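Local coordinates for protein R.MvaI (Kocuria varians, PDB 2OA9) that probably cleaves double-stranded DNA in a metal-dependent manner, as a monomeric restriction endonuclease that recognizes its target sequence asymmetrically, at residues V131-V136 against I144-Y149; L163-V168 against L189-T194; L72-P77 against G229-I234; S76-R81 against Y149-S154. All blocks are in the same frame, centred on the assembly; numbering follows the deposited sequence.

Contact 1: residues V131-V136 against I144-Y149; sequences VVRLEV and IDNSVY
The Y149 ring carries V131 on one face, with V131 CG1 lying 3.9 Å from the ring centroid in a CH-pi contact, while N79 from a neighbouring loop lies over the opposite face. The R133 guanidinium stands steeply to this ring, the planes 75° apart, and has V131 CG2 over one of its faces. At its edge, R133 NH1 donates to N146 O at 2.9 Å, almost within the guanidinium plane; water 1, at the edge of both flat groups, links R133 NH1 to S147 O. R133 reaches N146 O because CG is anti to its carbonyl carbon (chi1 -61°) and the chain then runs extended to NE, which forms a salt bridge with D126. Water 3 joins E135 OE2 to N146 ND2, and E135 OE1 pairs with K122. D145 OD1 accepts twice: S147 OG is received by the syn lone pair of D145 OD1 at 2.7 Å, and S147 N comes from above the carboxylate plane at 3.0 Å, forming an Asx turn. L134 N donates to V148 O at 2.9 Å, and water 2 bridges L134 O and V148 N where the strands part. At the far end V136 N bonds D145 O, and I144 N reaches V136 O at 2.8 Å. With I144 and D145 both facing V136, this is a classic beta bulge in the antiparallel hairpin of strands 131-138 and 143-151.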
loop_
_atom_site.group_PDB
_atom_site.type_symbol
_atom_site.label_atom_id
_atom_site.label_comp_id
_atom_site.label_asym_id
_atom_site.label_seq_id
_atom_site.Cartn_x
_atom_site.Cartn_y
_atom_site.Cartn_z
ATOM N N VAL A 131 0.234 17.418 -10.128
ATOM C CA VAL A 131 0.154 16.110 -10.783
ATOM C C VAL A 131 1.451 15.330 -10.539
ATOM O O VAL A 131 2.487 15.886 -10.288
ATOM C CB VAL A 131 -0.140 16.201 -12.294
ATOM C CG1 VAL A 131 -1.388 17.083 -12.543
ATOM C CG2 VAL A 131 1.061 16.724 -13.044
ATOM N N VAL A 132 1.337 14.021 -10.626
ATOM C CA VAL A 132 2.450 13.084 -10.530
ATOM C C VAL A 132 2.696 12.558 -11.931
ATOM O O VAL A 132 1.807 11.901 -12.505
ATOM C CB VAL A 132 2.071 11.931 -9.567
ATOM C CG1 VAL A 132 3.116 10.853 -9.529
ATOM C CG2 VAL A 132 1.774 12.468 -8.183
ATOM N N ARG A 133 3.865 12.843 -12.496
ATOM C CA ARG A 133 4.178 12.498 -13.874
ATOM C C ARG A 133 5.056 11.285 -14.003
ATOM O O ARG A 133 5.989 11.084 -13.204
ATOM C CB ARG A 133 4.896 13.657 -14.563
ATOM C CG ARG A 133 4.115 14.909 -14.625
ATOM C CD ARG A 133 4.777 16.032 -15.397
ATOM N NE ARG A 133 3.919 17.220 -15.512
ATOM C CZ ARG A 133 2.974 17.383 -16.442
ATOM N NH1 ARG A 133 2.749 16.468 -17.379
ATOM N NH2 ARG A 133 2.222 18.477 -16.434
ATOM N N LEU A 134 4.751 10.481 -15.019
ATOM C CA LEU A 134 5.659 9.434 -15.494
ATOM C C LEU A 134 6.580 9.983 -16.569
ATOM O O LEU A 134 6.121 10.318 -17.662
ATOM C CB LEU A 134 4.850 8.233 -16.025
ATOM C CG LEU A 134 5.651 7.040 -16.553
ATOM C CD1 LEU A 134 6.381 6.405 -15.427
ATOM C CD2 LEU A 134 4.755 6.067 -17.188
ATOM N N GLU A 135 7.879 10.037 -16.274
ATOM C CA GLU A 135 8.893 10.366 -17.233
ATOM C C GLU A 135 9.438 9.140 -17.940
ATOM O O GLU A 135 9.727 8.128 -17.286
ATOM C CB GLU A 135 10.053 11.081 -16.520
ATOM C CG GLU A 135 9.701 12.398 -15.848
ATOM C CD GLU A 135 10.867 13.014 -15.076
ATOM O OE1 GLU A 135 11.752 12.285 -14.551
ATOM O OE2 GLU A 135 10.844 14.258 -14.969
ATOM N N VAL A 136 9.585 9.254 -19.258
ATOM C CA VAL A 136 10.058 8.167 -20.098
ATOM C C VAL A 136 11.318 8.630 -20.799
ATOM O O VAL A 136 11.351 9.708 -21.381
ATOM C CB VAL A 136 9.000 7.712 -21.106
ATOM C CG1 VAL A 136 9.439 6.476 -21.792
ATOM C CG2 VAL A 136 7.620 7.472 -20.436
ATOM N N ILE A 144 11.854 11.663 -23.373
ATOM C CA ILE A 144 11.070 11.792 -24.606
ATOM C C ILE A 144 9.619 12.115 -24.300
ATOM O O ILE A 144 8.873 12.504 -25.207
ATOM C CB ILE A 144 11.235 10.574 -25.578
ATOM C CG1 ILE A 144 10.895 9.272 -24.863
ATOM C CG2 ILE A 144 12.667 10.523 -26.185
ATOM C CD1 ILE A 144 10.825 8.062 -25.725
ATOM N N ASP A 145 9.190 11.935 -23.054
ATOM C CA ASP A 145 7.757 12.053 -22.748
ATOM C C ASP A 145 7.560 12.176 -21.266
ATOM O O ASP A 145 8.038 11.314 -20.528
ATOM C CB ASP A 145 7.074 10.778 -23.262
ATOM C CG ASP A 145 5.549 10.772 -23.151
ATOM O OD1 ASP A 145 4.921 11.814 -22.919
ATOM O OD2 ASP A 145 4.895 9.728 -23.400
ATOM N N ASN A 146 6.799 13.176 -20.843
ATOM C CA ASN A 146 6.348 13.287 -19.457
ATOM C C ASN A 146 4.855 13.657 -19.407
ATOM O O ASN A 146 4.370 14.268 -18.444
ATOM C CB ASN A 146 7.226 14.255 -18.657
ATOM C CG ASN A 146 7.100 15.653 -19.116
ATOM O OD1 ASN A 146 6.530 15.951 -20.171
ATOM N ND2 ASN A 146 7.664 16.554 -18.309
ATOM N N SER A 147 4.119 13.251 -20.424
ATOM C CA SER A 147 2.698 13.565 -20.559
ATOM C C SER A 147 1.749 12.779 -19.696
ATOM O O SER A 147 0.636 13.279 -19.394
ATOM C CB SER A 147 2.275 13.463 -22.026
ATOM O OG SER A 147 2.253 12.114 -22.468
ATOM N N VAL A 148 2.142 11.583 -19.293
ATOM C CA VAL A 148 1.283 10.700 -18.535
ATOM C C VAL A 148 1.330 11.109 -17.066
ATOM O O VAL A 148 2.420 11.299 -16.500
ATOM C CB VAL A 148 1.700 9.205 -18.736
ATOM C CG1 VAL A 148 0.897 8.344 -17.829
ATOM C CG2 VAL A 148 1.523 8.766 -20.212
ATOM N N TYR A 149 0.158 11.288 -16.449
ATOM C CA TYR A 149 0.127 11.747 -15.058
ATOM C C TYR A 149 -1.090 11.302 -14.321
ATOM O O TYR A 149 -2.086 10.921 -14.924
ATOM C CB TYR A 149 0.296 13.286 -14.939
ATOM C CG TYR A 149 -0.867 14.154 -15.415
ATOM C CD1 TYR A 149 -2.040 14.248 -14.689
ATOM C CD2 TYR A 149 -0.731 14.936 -16.542
ATOM C CE1 TYR A 149 -3.072 15.087 -15.095
ATOM C CE2 TYR A 149 -1.753 15.776 -16.968
ATOM C CZ TYR A 149 -2.918 15.841 -16.245
ATOM O OH TYR A 149 -3.915 16.652 -16.743
HETATM O O HOH W 1 0.693 16.410 -19.627
HETATM O O HOH W 2 4.769 10.154 -19.988
HETATM O O HOH W 3 8.883 15.752 -15.794
#

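Contact 2: residues L163-V168 against L189-T194; sequences LKYIAV and LFTDLT
L163, just past the end of a helix, splits its two methyls between partners: CD2 meets the edge of the F190 ring, 4.0 Å from CZ, and CD1 lies 3.6 Å from L193 N, a buried amide with no hydrogen-bonding partner in the model. K164 contributes its main chain, with K164 O also at the F190 ring edge, 3.5 Å from CE2. The face of that ring is used differently, D192 N lying above its centre. Y165 then turns its own ring edge to the second strand. Its CE2 is 3.8 Å from T191 CG2, which lies in the ring plane, and F190 O is near the same edge. I166 pairs with F190 as an antiparallel hydrogen-bonded pair. F190 N donates to I166 O at 2.8 Å and 154°, whereas the return bond from I166 N to F190 O is long and weak. Because F190 CG is anti to its backbone N (chi1 161°), the ring runs beside I166, whose CD1 is 3.9 Å from F190 CD2. A167 faces L189 as a non-hydrogen-bonded pair, with a loose contact between its CB and L189 CD1. This antiparallel hairpin is flanked by helix 6-19, which packs on Y165 and L189, and by L239 of helix 236-242, against I166 and F190. The A167 backbone bonds to strand 58-61, whose E58 and I59 bind calcium in another structure of the enzyme.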
loop_
_atom_site.group_PDB
_atom_site.type_symbol
_atom_site.label_atom_id
_atom_site.label_comp_id
_atom_site.label_asym_id
_atom_site.label_seq_id
_atom_site.Cartn_x
_atom_site.Cartn_y
_atom_site.Cartn_z
ATOM N N LEU A 163 -7.941 3.483 1.812
ATOM C CA LEU A 163 -7.073 3.275 2.976
ATOM C C LEU A 163 -7.826 2.536 4.048
ATOM O O LEU A 163 -9.020 2.769 4.251
ATOM C CB LEU A 163 -6.589 4.589 3.569
ATOM C CG LEU A 163 -5.423 5.316 2.911
ATOM C CD1 LEU A 163 -5.191 6.607 3.664
ATOM C CD2 LEU A 163 -4.173 4.451 2.899
ATOM N N LYS A 164 -7.123 1.646 4.733
ATOM C CA LYS A 164 -7.679 0.918 5.861
ATOM C C LYS A 164 -6.737 1.130 7.025
ATOM O O LYS A 164 -5.551 1.447 6.835
ATOM C CB LYS A 164 -7.826 -0.562 5.528
ATOM C CG LYS A 164 -8.821 -0.830 4.388
ATOM C CD LYS A 164 -8.972 -2.297 4.079
ATOM C CE LYS A 164 -10.281 -2.613 3.342
ATOM N NZ LYS A 164 -10.360 -4.082 2.999
ATOM N N TYR A 165 -7.253 0.956 8.231
ATOM C CA TYR A 165 -6.411 0.882 9.417
ATOM C C TYR A 165 -5.454 -0.313 9.370
ATOM O O TYR A 165 -5.772 -1.372 8.856
ATOM C CB TYR A 165 -7.270 0.829 10.702
ATOM C CG TYR A 165 -8.123 2.054 10.951
ATOM C CD1 TYR A 165 -9.507 2.027 10.742
ATOM C CD2 TYR A 165 -7.554 3.229 11.379
ATOM C CE1 TYR A 165 -10.276 3.158 10.958
ATOM C CE2 TYR A 165 -8.292 4.338 11.613
ATOM C CZ TYR A 165 -9.649 4.298 11.412
ATOM O OH TYR A 165 -10.346 5.441 11.624
ATOM N N ILE A 166 -4.253 -0.114 9.896
ATOM C CA ILE A 166 -3.292 -1.198 10.077
ATOM C C ILE A 166 -2.722 -1.044 11.482
ATOM O O ILE A 166 -2.471 0.093 11.925
ATOM C CB ILE A 166 -2.136 -1.082 9.054
ATOM C CG1 ILE A 166 -2.641 -1.305 7.636
ATOM C CG2 ILE A 166 -1.038 -2.096 9.334
ATOM C CD1 ILE A 166 -1.888 -0.502 6.625
ATOM N N ALA A 167 -2.469 -2.165 12.144
ATOM C CA ALA A 167 -1.768 -2.155 13.435
ATOM C C ALA A 167 -0.498 -2.983 13.328
ATOM O O ALA A 167 -0.521 -4.145 12.926
ATOM C CB ALA A 167 -2.665 -2.656 14.560
ATOM N N VAL A 168 0.620 -2.372 13.681
ATOM C CA VAL A 168 1.901 -3.055 13.759
ATOM C C VAL A 168 2.230 -3.215 15.246
ATOM O O VAL A 168 2.304 -2.236 15.972
ATOM C CB VAL A 168 2.990 -2.260 13.061
ATOM C CG1 VAL A 168 4.323 -2.952 13.156
ATOM C CG2 VAL A 168 2.598 -1.956 11.645
ATOM N N LEU A 189 -0.898 2.085 15.539
ATOM C CA LEU A 189 -2.115 2.126 14.720
ATOM C C LEU A 189 -1.967 3.240 13.687
ATOM O O LEU A 189 -1.966 4.418 14.009
ATOM C CB LEU A 189 -3.358 2.397 15.595
ATOM C CG LEU A 189 -4.678 2.381 14.828
ATOM C CD1 LEU A 189 -5.043 1.047 14.271
ATOM C CD2 LEU A 189 -5.836 2.939 15.738
ATOM N N PHE A 190 -1.838 2.814 12.437
ATOM C CA PHE A 190 -1.788 3.697 11.275
ATOM C C PHE A 190 -3.223 4.109 11.013
ATOM O O PHE A 190 -4.103 3.246 10.845
ATOM C CB PHE A 190 -1.240 2.908 10.072
ATOM C CG PHE A 190 -1.558 3.534 8.733
ATOM C CD1 PHE A 190 -0.783 4.568 8.245
ATOM C CD2 PHE A 190 -2.624 3.107 7.979
ATOM C CE1 PHE A 190 -1.063 5.142 7.011
ATOM C CE2 PHE A 190 -2.895 3.670 6.755
ATOM C CZ PHE A 190 -2.098 4.671 6.264
ATOM N N THR A 191 -3.462 5.412 10.894
ATOM C CA THR A 191 -4.828 5.951 10.701
ATOM C C THR A 191 -5.032 6.822 9.464
ATOM O O THR A 191 -6.174 7.146 9.112
ATOM C CB THR A 191 -5.300 6.757 11.941
ATOM O OG1 THR A 191 -4.451 7.889 12.164
ATOM C CG2 THR A 191 -5.255 5.968 13.239
ATOM N N ASP A 192 -3.970 7.258 8.811
ATOM C CA ASP A 192 -4.103 8.176 7.672
ATOM C C ASP A 192 -2.801 8.324 6.941
ATOM O O ASP A 192 -1.718 8.141 7.507
ATOM C CB ASP A 192 -4.616 9.554 8.082
ATOM C CG ASP A 192 -5.116 10.373 6.886
ATOM O OD1 ASP A 192 -5.730 9.784 5.950
ATOM O OD2 ASP A 192 -4.895 11.610 6.805
ATOM N N LEU A 193 -2.924 8.614 5.652
ATOM C CA LEU A 193 -1.796 9.031 4.812
ATOM C C LEU A 193 -2.283 10.107 3.870
ATOM O O LEU A 193 -3.250 9.876 3.152
ATOM C CB LEU A 193 -1.251 7.856 3.995
ATOM C CG LEU A 193 -0.119 8.132 2.997
ATOM C CD1 LEU A 193 1.123 8.361 3.752
ATOM C CD2 LEU A 193 0.034 6.917 2.060
ATOM N N THR A 194 -1.607 11.258 3.862
ATOM C CA THR A 194 -1.987 12.365 2.992
ATOM C C THR A 194 -1.402 12.197 1.598
ATOM O O THR A 194 -0.408 11.496 1.395
ATOM C CB THR A 194 -1.495 13.710 3.514
ATOM O OG1 THR A 194 -0.073 13.700 3.573
ATOM C CG2 THR A 194 -1.965 14.006 4.964
#

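Contact 3: residues L72-P77 against G229-I234; sequences LFTKSP and GTAFRI
T230 O is held by two groups of the first strand's end: K75 N donates to it at 2.8 Å. T74 CA lies 3.1 Å from T230 O in a weaker C-H...O contact. F73 O repeats the pattern, accepting from F232 N at 3.0 Å while the CA of A231 also approaches. L72 N closes the set by donating to F232 O at 2.8 Å. Beside these main-chain bonds lies an offset stack of F73 and F232, with centroids 4.8 Å apart and planes at 21°. The two phenylalanines overlap only in part: F73 CE1 is 3.5 Å from F232 CD1, and F232 CB sits over the face of the F73 ring. F73 CG is wedged between its backbone N and carbonyl carbon (chi1 60°), which swings the ring across to its partner. The edge of the F232 ring points to K75 O, which is hydrogen-bonded by W150 NE1; the W150 ring also meets F232 edge-to-face. L72 packs on I234 CG2 on the same side as the phenylalanines, whereas T74 CG2 touches A231 CB at 3.9 Å on the other side. G229, at positive phi, passes close to T74 and K75, where a CB would collide with T74 CB. K75 folds back along its own segment, NZ bonding to S76 O. Main-chain bonding thus sets the antiparallel pairing and partial aromatic overlap fills one face, with no charged pair across the contact; the lysine charge is met by a carbonyl in its own segment.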
loop_
_atom_site.group_PDB
_atom_site.type_symbol
_atom_site.label_atom_id
_atom_site.label_comp_id
_atom_site.label_asym_id
_atom_site.label_seq_id
_atom_site.Cartn_x
_atom_site.Cartn_y
_atom_site.Cartn_z
ATOM N N LEU A 72 -1.246 0.124 -1.418
ATOM C CA LEU A 72 -2.158 1.123 -0.864
ATOM C C LEU A 72 -3.439 1.176 -1.673
ATOM O O LEU A 72 -4.522 1.203 -1.118
ATOM C CB LEU A 72 -1.488 2.491 -0.872
ATOM C CG LEU A 72 -0.236 2.580 0.025
ATOM C CD1 LEU A 72 0.633 3.777 -0.327
ATOM C CD2 LEU A 72 -0.622 2.620 1.478
ATOM N N PHE A 73 -3.283 1.193 -2.984
ATOM C CA PHE A 73 -4.387 1.227 -3.939
ATOM C C PHE A 73 -3.849 1.021 -5.332
ATOM O O PHE A 73 -2.651 1.094 -5.566
ATOM C CB PHE A 73 -5.164 2.564 -3.842
ATOM C CG PHE A 73 -4.328 3.803 -4.118
ATOM C CD1 PHE A 73 -4.113 4.268 -5.387
ATOM C CD2 PHE A 73 -3.752 4.494 -3.069
ATOM C CE1 PHE A 73 -3.367 5.421 -5.630
ATOM C CE2 PHE A 73 -2.959 5.606 -3.301
ATOM C CZ PHE A 73 -2.762 6.076 -4.588
ATOM N N THR A 74 -4.752 0.796 -6.274
ATOM C CA THR A 74 -4.439 0.741 -7.691
ATOM C C THR A 74 -5.232 1.843 -8.381
ATOM O O THR A 74 -6.395 2.141 -8.005
ATOM C CB THR A 74 -4.777 -0.652 -8.319
ATOM O OG1 THR A 74 -6.153 -0.988 -8.080
ATOM C CG2 THR A 74 -4.007 -1.753 -7.666
ATOM N N LYS A 75 -4.615 2.470 -9.377
ATOM C CA LYS A 75 -5.253 3.560 -10.096
ATOM C C LYS A 75 -4.484 3.878 -11.351
ATOM O O LYS A 75 -3.270 4.150 -11.289
ATOM C CB LYS A 75 -5.389 4.819 -9.224
ATOM C CG LYS A 75 -6.035 6.059 -9.891
ATOM C CD LYS A 75 -7.516 5.856 -10.107
ATOM C CE LYS A 75 -8.116 7.100 -10.719
ATOM N NZ LYS A 75 -7.746 7.231 -12.158
ATOM N N SER A 76 -5.230 3.872 -12.456
ATOM C CA SER A 76 -4.727 4.263 -13.761
ATOM C C SER A 76 -4.490 5.759 -13.875
ATOM O O SER A 76 -5.114 6.537 -13.176
ATOM C CB SER A 76 -5.695 3.819 -14.858
ATOM O OG SER A 76 -5.605 2.419 -15.059
ATOM N N PRO A 77 -3.584 6.172 -14.755
ATOM C CA PRO A 77 -3.349 7.604 -14.959
ATOM C C PRO A 77 -4.608 8.461 -15.255
ATOM O O PRO A 77 -5.603 8.024 -15.875
ATOM C CB PRO A 77 -2.350 7.628 -16.122
ATOM C CG PRO A 77 -1.641 6.382 -16.020
ATOM C CD PRO A 77 -2.687 5.377 -15.588
ATOM N N GLY A 229 -4.924 -1.797 -12.785
ATOM C CA GLY A 229 -4.590 -0.511 -12.207
ATOM C C GLY A 229 -3.149 -0.520 -11.740
ATOM O O GLY A 229 -2.683 -1.443 -11.120
ATOM N N THR A 230 -2.478 0.574 -11.992
ATOM C CA THR A 230 -1.125 0.772 -11.492
ATOM C C THR A 230 -1.131 0.811 -9.960
ATOM O O THR A 230 -1.941 1.512 -9.363
ATOM C CB THR A 230 -0.614 2.079 -12.065
ATOM O OG1 THR A 230 -0.510 1.891 -13.501
ATOM C CG2 THR A 230 0.757 2.437 -11.556
ATOM N N ALA A 231 -0.266 0.047 -9.338
ATOM C CA ALA A 231 -0.341 -0.157 -7.894
ATOM C C ALA A 231 0.679 0.782 -7.215
ATOM O O ALA A 231 1.834 0.831 -7.604
ATOM C CB ALA A 231 -0.083 -1.591 -7.536
ATOM N N PHE A 232 0.248 1.430 -6.135
ATOM C CA PHE A 232 1.086 2.298 -5.336
ATOM C C PHE A 232 1.436 1.521 -4.103
ATOM O O PHE A 232 0.548 1.125 -3.355
ATOM C CB PHE A 232 0.368 3.626 -5.032
ATOM C CG PHE A 232 0.237 4.516 -6.227
ATOM C CD1 PHE A 232 -0.577 4.193 -7.286
ATOM C CD2 PHE A 232 0.953 5.687 -6.310
ATOM C CE1 PHE A 232 -0.646 5.005 -8.386
ATOM C CE2 PHE A 232 0.858 6.529 -7.400
ATOM C CZ PHE A 232 0.064 6.177 -8.445
ATOM N N ARG A 233 2.721 1.193 -3.966
ATOM C CA ARG A 233 3.176 0.188 -3.004
ATOM C C ARG A 233 4.254 0.712 -2.079
ATOM O O ARG A 233 5.076 1.511 -2.448
ATOM C CB ARG A 233 3.701 -1.046 -3.750
ATOM C CG ARG A 233 2.717 -1.604 -4.755
ATOM C CD ARG A 233 3.156 -2.825 -5.500
ATOM N NE ARG A 233 2.804 -4.024 -4.791
ATOM C CZ ARG A 233 3.206 -5.218 -5.189
ATOM N NH1 ARG A 233 3.933 -5.312 -6.296
ATOM N NH2 ARG A 233 2.906 -6.300 -4.485
ATOM N N ILE A 234 4.248 0.203 -0.863
ATOM C CA ILE A 234 5.171 0.629 0.176
ATOM C C ILE A 234 5.437 -0.543 1.123
ATOM O O ILE A 234 4.527 -1.312 1.435
ATOM C CB ILE A 234 4.603 1.867 0.970
ATOM C CG1 ILE A 234 5.654 2.438 1.910
ATOM C CG2 ILE A 234 3.322 1.509 1.737
ATOM C CD1 ILE A 234 5.210 3.724 2.630
#

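Contact 4: residues S76-R81 against Y149-S154; sequences SPTNPR and YWSFDS
N79 CB sits over the Y149 ring, 3.5 Å from the centroid; the amide, its plane 14° from that of the ring, continues past the rim on the CE2 side. N79 CG, anti to its backbone N (chi1 174°), leads the amide outward beyond that rim, and ND2 goes on to a weak bond with S147 O. P77 packs on W150, side by side and pointing alike, with a CH-pi contact of its CA over the face of the five-membered ring at 3.8 Å from the centroid and its CG at 3.8 Å from W150 CZ2. Between these two packings, T78 OG1 receives S151 N at 2.8 Å in an almost straight bond (172°). Water 4 links T78 OG1 to S76 O and S154 OG. S151 is itself the N-cap of helix 152-162, its OG accepting from S154 N at 3.1 Å. Y149 N donates to N79 O, and N79 N to Y149 O at 3.2 Å; T78 N reaches the same carbonyl weakly, making a classic beta bulge. The chemistry thus divides: C-H groups lie over one face of each aromatic ring, while the T78 hydroxyl is an acceptor for the amide at the strand-to-helix turn.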
loop_
_atom_site.group_PDB
_atom_site.type_symbol
_atom_site.label_atom_id
_atom_site.label_comp_id
_atom_site.label_asym_id
_atom_site.label_seq_id
_atom_site.Cartn_x
_atom_site.Cartn_y
_atom_site.Cartn_z
ATOM N N SER A 76 -5.230 3.872 -12.456
ATOM C CA SER A 76 -4.727 4.263 -13.761
ATOM C C SER A 76 -4.490 5.759 -13.875
ATOM O O SER A 76 -5.114 6.537 -13.176
ATOM C CB SER A 76 -5.695 3.819 -14.858
ATOM O OG SER A 76 -5.605 2.419 -15.059
ATOM N N PRO A 77 -3.584 6.172 -14.755
ATOM C CA PRO A 77 -3.349 7.604 -14.959
ATOM C C PRO A 77 -4.608 8.461 -15.255
ATOM O O PRO A 77 -5.603 8.024 -15.875
ATOM C CB PRO A 77 -2.350 7.628 -16.122
ATOM C CG PRO A 77 -1.641 6.382 -16.020
ATOM C CD PRO A 77 -2.687 5.377 -15.588
ATOM N N THR A 78 -4.593 9.657 -14.726
ATOM C CA THR A 78 -5.636 10.647 -15.025
ATOM C C THR A 78 -5.603 11.014 -16.516
ATOM O O THR A 78 -6.668 11.197 -17.135
ATOM C CB THR A 78 -5.356 11.910 -14.211
ATOM O OG1 THR A 78 -5.448 11.610 -12.823
ATOM C CG2 THR A 78 -6.462 13.026 -14.423
ATOM N N ASN A 79 -4.389 11.153 -17.063
ATOM C CA ASN A 79 -4.125 11.754 -18.385
ATOM C C ASN A 79 -2.994 11.082 -19.097
ATOM O O ASN A 79 -2.021 10.679 -18.466
ATOM C CB ASN A 79 -3.711 13.237 -18.212
ATOM C CG ASN A 79 -3.268 13.926 -19.553
ATOM O OD1 ASN A 79 -4.091 14.512 -20.275
ATOM N ND2 ASN A 79 -1.966 13.859 -19.872
ATOM N N PRO A 80 -3.031 10.975 -20.408
ATOM C CA PRO A 80 -4.221 11.222 -21.231
ATOM C C PRO A 80 -5.200 10.088 -21.078
ATOM O O PRO A 80 -4.894 9.103 -20.431
ATOM C CB PRO A 80 -3.642 11.193 -22.646
ATOM C CG PRO A 80 -2.441 10.353 -22.572
ATOM C CD PRO A 80 -1.849 10.675 -21.233
ATOM N N ARG A 81 -6.354 10.212 -21.716
ATOM C CA ARG A 81 -7.264 9.076 -21.833
ATOM C C ARG A 81 -6.545 7.929 -22.550
ATOM O O ARG A 81 -5.766 8.142 -23.487
ATOM C CB ARG A 81 -8.539 9.491 -22.582
ATOM N N TYR A 149 0.158 11.288 -16.449
ATOM C CA TYR A 149 0.127 11.747 -15.058
ATOM C C TYR A 149 -1.090 11.302 -14.321
ATOM O O TYR A 149 -2.086 10.921 -14.924
ATOM C CB TYR A 149 0.296 13.286 -14.939
ATOM C CG TYR A 149 -0.867 14.154 -15.415
ATOM C CD1 TYR A 149 -2.040 14.248 -14.689
ATOM C CD2 TYR A 149 -0.731 14.936 -16.542
ATOM C CE1 TYR A 149 -3.072 15.087 -15.095
ATOM C CE2 TYR A 149 -1.753 15.776 -16.968
ATOM C CZ TYR A 149 -2.918 15.841 -16.245
ATOM O OH TYR A 149 -3.915 16.652 -16.743
ATOM N N TRP A 150 -0.981 11.370 -13.009
ATOM C CA TRP A 150 -2.073 11.162 -12.054
ATOM C C TRP A 150 -2.295 12.475 -11.373
ATOM O O TRP A 150 -1.351 13.050 -10.835
ATOM C CB TRP A 150 -1.690 10.128 -10.962
ATOM C CG TRP A 150 -1.468 8.732 -11.417
ATOM C CD1 TRP A 150 -2.361 7.703 -11.353
ATOM C CD2 TRP A 150 -0.280 8.190 -11.996
ATOM N NE1 TRP A 150 -1.802 6.547 -11.833
ATOM C CE2 TRP A 150 -0.528 6.822 -12.271
ATOM C CE3 TRP A 150 0.967 8.722 -12.345
ATOM C CZ2 TRP A 150 0.430 6.006 -12.863
ATOM C CZ3 TRP A 150 1.908 7.914 -12.915
ATOM C CH2 TRP A 150 1.642 6.558 -13.170
ATOM N N SER A 151 -3.508 12.999 -11.366
ATOM C CA SER A 151 -3.742 14.205 -10.597
ATOM C C SER A 151 -3.685 13.978 -9.099
ATOM O O SER A 151 -4.011 12.883 -8.617
ATOM C CB SER A 151 -5.130 14.785 -10.943
ATOM O OG SER A 151 -6.160 13.881 -10.581
ATOM N N PHE A 152 -3.304 14.996 -8.341
ATOM C CA PHE A 152 -3.332 14.875 -6.889
ATOM C C PHE A 152 -4.752 14.548 -6.408
ATOM O O PHE A 152 -4.913 13.782 -5.478
ATOM C CB PHE A 152 -2.894 16.175 -6.190
ATOM C CG PHE A 152 -1.384 16.398 -6.067
ATOM C CD1 PHE A 152 -0.890 17.325 -5.157
ATOM C CD2 PHE A 152 -0.483 15.710 -6.847
ATOM C CE1 PHE A 152 0.469 17.558 -5.040
ATOM C CE2 PHE A 152 0.862 15.958 -6.753
ATOM C CZ PHE A 152 1.352 16.865 -5.845
ATOM N N ASP A 153 -5.777 15.134 -7.028
ATOM C CA ASP A 153 -7.150 14.893 -6.575
ATOM C C ASP A 153 -7.558 13.438 -6.754
ATOM O O ASP A 153 -8.251 12.884 -5.908
ATOM C CB ASP A 153 -8.132 15.832 -7.309
ATOM C CG ASP A 153 -8.031 17.263 -6.812
ATOM O OD1 ASP A 153 -8.673 18.156 -7.406
ATOM O OD2 ASP A 153 -7.319 17.583 -5.831
ATOM N N SER A 154 -7.112 12.811 -7.835
ATOM C CA SER A 154 -7.416 11.412 -8.070
ATOM C C SER A 154 -6.776 10.546 -6.998
ATOM O O SER A 154 -7.376 9.580 -6.544
ATOM C CB SER A 154 -7.005 10.958 -9.467
ATOM O OG SER A 154 -5.603 10.772 -9.633
HETATM O O HOH W 4 -5.593 9.045 -11.451
#

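Contacts 3 and 4 start from the same part of the chain, share S76 and P77, and lie about 11 Å apart between centres. Contact 4 also shares Y149 with contact 1, about 10 Å away between centres, because both use strand 143-151 of the three-stranded sheet. Along the chain, contacts 1 and 2 are nested within the long loop closed by contact 3, and contact 1 also within that of contact 4. Contact 2 belongs to a different, mixed sheet, with its centre about 29 Å from that of contact 1, but it touches contact 3 through L193 and L72. Three sheets of this PDDEXK-family monomer are therefore joined around contact 3, W150 bridging it to the hairpin side.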